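Local coordinates for lipoprotein (Clostridium difficile, PDB 4OTE) that probably binds methionine as the substrate-binding lipoprotein of a methionine uptake system, with selenomethionine held in its cleft, at residues A[81-86]-A[197-202]. Sequence-based numbering, arbitrary orientation. Where two conformers were deposited one is given.
With MSE (selenomethionine), chain C.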
loop_
_atom_site.group_PDB
_atom_site.type_symbol
_atom_site.label_atom_id
_atom_site.label_comp_id
_atom_site.label_asym_id
_atom_site.label_seq_id
_atom_site.Cartn_x
_atom_site.Cartn_y
_atom_site.Cartn_z
ATOM N N LYS A 81 -7.926 11.289 -2.245
ATOM C CA LYS A 81 -6.565 10.751 -2.359
ATOM C C LYS A 81 -5.630 11.460 -1.372
ATOM O O LYS A 81 -5.647 12.687 -1.282
ATOM C CB LYS A 81 -6.021 10.954 -3.773
ATOM C CG LYS A 81 -6.782 10.251 -4.887
ATOM C CD LYS A 81 -6.080 10.511 -6.213
ATOM C CE LYS A 81 -6.929 10.164 -7.428
ATOM N NZ LYS A 81 -7.578 8.829 -7.353
ATOM N N LEU A 82 -4.814 10.697 -0.644
ATOM C CA LEU A 82 -3.945 11.284 0.390
ATOM C C LEU A 82 -2.467 11.180 0.046
ATOM O O LEU A 82 -1.754 12.183 0.037
ATOM C CB LEU A 82 -4.207 10.627 1.745
ATOM C CG LEU A 82 -5.662 10.688 2.209
ATOM C CD1 LEU A 82 -5.817 9.970 3.536
ATOM C CD2 LEU A 82 -6.149 12.129 2.316
ATOM N N TYR A 83 -2.012 9.965 -0.235
ATOM C CA TYR A 83 -0.608 9.726 -0.529
ATOM C C TYR A 83 -0.413 8.408 -1.265
ATOM O O TYR A 83 -1.204 7.471 -1.103
ATOM C CB TYR A 83 0.212 9.716 0.766
ATOM C CG TYR A 83 -0.385 8.847 1.854
ATOM C CD1 TYR A 83 -0.219 7.462 1.843
ATOM C CD2 TYR A 83 -1.113 9.411 2.894
ATOM C CE1 TYR A 83 -0.773 6.667 2.834
ATOM C CE2 TYR A 83 -1.665 8.624 3.893
ATOM C CZ TYR A 83 -1.494 7.256 3.861
ATOM O OH TYR A 83 -2.050 6.478 4.854
ATOM N N VAL A 84 0.644 8.353 -2.071
ATOM C CA VAL A 84 1.011 7.150 -2.802
ATOM C C VAL A 84 2.163 6.461 -2.081
ATOM O O VAL A 84 3.008 7.128 -1.480
ATOM C CB VAL A 84 1.450 7.478 -4.239
ATOM C CG1 VAL A 84 1.505 6.211 -5.072
ATOM C CG2 VAL A 84 0.502 8.484 -4.878
ATOM N N CYS A 85 2.184 5.133 -2.147
ATOM C CA CYS A 85 3.229 4.324 -1.554
ATOM C C CYS A 85 3.763 3.412 -2.655
ATOM O O CYS A 85 3.392 2.238 -2.722
ATOM C CB CYS A 85 2.667 3.488 -0.396
ATOM S SG CYS A 85 1.934 4.440 0.961
ATOM N N PRO A 86 4.621 3.956 -3.541
ATOM C CA PRO A 86 5.103 3.167 -4.670
ATOM C C PRO A 86 5.734 1.862 -4.210
ATOM O O PRO A 86 6.466 1.850 -3.219
ATOM C CB PRO A 86 6.167 4.067 -5.308
ATOM C CG PRO A 86 5.846 5.444 -4.860
ATOM C CD PRO A 86 5.216 5.304 -3.510
ATOM N N TYR A 197 -3.316 4.751 -7.408
ATOM C CA TYR A 197 -3.018 3.905 -6.259
ATOM C C TYR A 197 -2.755 4.706 -4.977
ATOM O O TYR A 197 -2.126 4.208 -4.040
ATOM C CB TYR A 197 -1.828 3.002 -6.592
ATOM C CG TYR A 197 -2.084 2.131 -7.800
ATOM C CD1 TYR A 197 -3.171 1.262 -7.828
ATOM C CD2 TYR A 197 -1.250 2.176 -8.917
ATOM C CE1 TYR A 197 -3.425 0.469 -8.930
ATOM C CE2 TYR A 197 -1.498 1.381 -10.025
ATOM C CZ TYR A 197 -2.584 0.527 -10.021
ATOM O OH TYR A 197 -2.849 -0.272 -11.107
ATOM N N ALA A 198 -3.253 5.938 -4.926
ATOM C CA ALA A 198 -3.135 6.749 -3.722
ATOM C C ALA A 198 -3.941 6.109 -2.591
ATOM O O ALA A 198 -5.116 5.785 -2.764
ATOM C CB ALA A 198 -3.629 8.163 -3.983
ATOM N N ASN A 199 -3.291 5.891 -1.449
ATOM C CA ASN A 199 -3.993 5.438 -0.257
ATOM C C ASN A 199 -4.919 6.545 0.216
ATOM O O ASN A 199 -4.683 7.727 -0.059
ATOM C CB ASN A 199 -3.020 5.058 0.857
ATOM C CG ASN A 199 -2.214 3.813 0.534
ATOM O OD1 ASN A 199 -1.991 3.484 -0.633
ATOM N ND2 ASN A 199 -1.771 3.115 1.569
ATOM N N LEU A 200 -5.974 6.158 0.922
ATOM C CA LEU A 200 -7.017 7.102 1.295
ATOM C C LEU A 200 -7.869 6.575 2.435
ATOM O O LEU A 200 -7.830 5.389 2.766
ATOM C CB LEU A 200 -7.891 7.437 0.072
ATOM C CG LEU A 200 -8.162 6.327 -0.954
ATOM C CD1 LEU A 200 -9.064 5.244 -0.386
ATOM C CD2 LEU A 200 -8.762 6.906 -2.225
ATOM N N LEU A 201 -8.624 7.479 3.042
ATOM C CA LEU A 201 -9.588 7.113 4.055
ATOM C C LEU A 201 -10.760 6.423 3.365
ATOM O O LEU A 201 -11.192 6.845 2.289
ATOM C CB LEU A 201 -10.066 8.354 4.809
ATOM C CG LEU A 201 -10.780 8.099 6.137
ATOM C CD1 LEU A 201 -9.782 7.726 7.223
ATOM C CD2 LEU A 201 -11.589 9.322 6.544
ATOM N N ALA A 202 -11.236 5.338 3.968
ATOM C CA ALA A 202 -12.424 4.644 3.495
ATOM C C ALA A 202 -13.461 4.632 4.606
ATOM O O ALA A 202 -13.119 4.598 5.789
ATOM C CB ALA A 202 -12.083 3.226 3.066
HETATM N N MSE C 301 0.218 0.805 1.163
HETATM C CA MSE C 301 -0.198 -0.210 0.138
HETATM C C MSE C 301 0.227 0.270 -1.207
HETATM O O MSE C 301 -0.136 1.375 -1.623
HETATM O OXT MSE C 301 0.941 -0.452 -1.906
HETATM C CB MSE C 301 -1.705 -0.460 0.116
HETATM C CG MSE C 301 -2.077 -1.611 -0.823
HETATM SE SE MSE C 301 -4.036 -1.786 -0.978
HETATM C CE MSE C 301 -4.358 -2.516 0.811
HETATM O O HOH W 1 0.354 3.473 -3.409
#
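The Y83 ring and the N199 side chain meet obliquely, ring and amide planes 41° apart. The touching atoms are CE1 of Y83 and CB of N199, 3.4 Å from each other. Y83 brings its ring there with CG set between the backbone N and the carbonyl carbon (chi1 48°). P15 and L19 of helix 13-22 and L58 of strand 56-58 also touch this side chain. Beyond the ring, the N199 amide reaches the bound selenomethionine. The end of the Y197 side chain leads away from residues 81-86; its ring meets that of H61 and makes a cation-pi contact with K117.

The backbones run antiparallel, but the pairing is irregular. N199 N donates to Y83 O at 2.6 Å. N199 O accepts from L82 N at 3.0 Å and, weakly, from Y83 N. L82 and Y83 thus both face N199, as in a classic beta bulge. A198 CA adds a C-H...O contact to Y83 O at 3.3 Å.

Apolar groups fill in around these bonds. The CB of A198 lies 3.7 Å from CB of K81, and the K81 chain passes alongside it through CG and CD. In the conformer given, V84 CG2 also comes near A198. L82 CD1 lies against the backbone of L200 and L201.

Past the bulge one water joins both segments to the ligand. It accepts from C85 N at 2.8 Å, then donates to Y197 O and to the carboxylate O of selenomethionine. C85 and N199 both belong to the ligand pocket. A strand pair ending at the amino acid between two lobes fits the periplasmic binding protein fold of the NlpA lipoproteins.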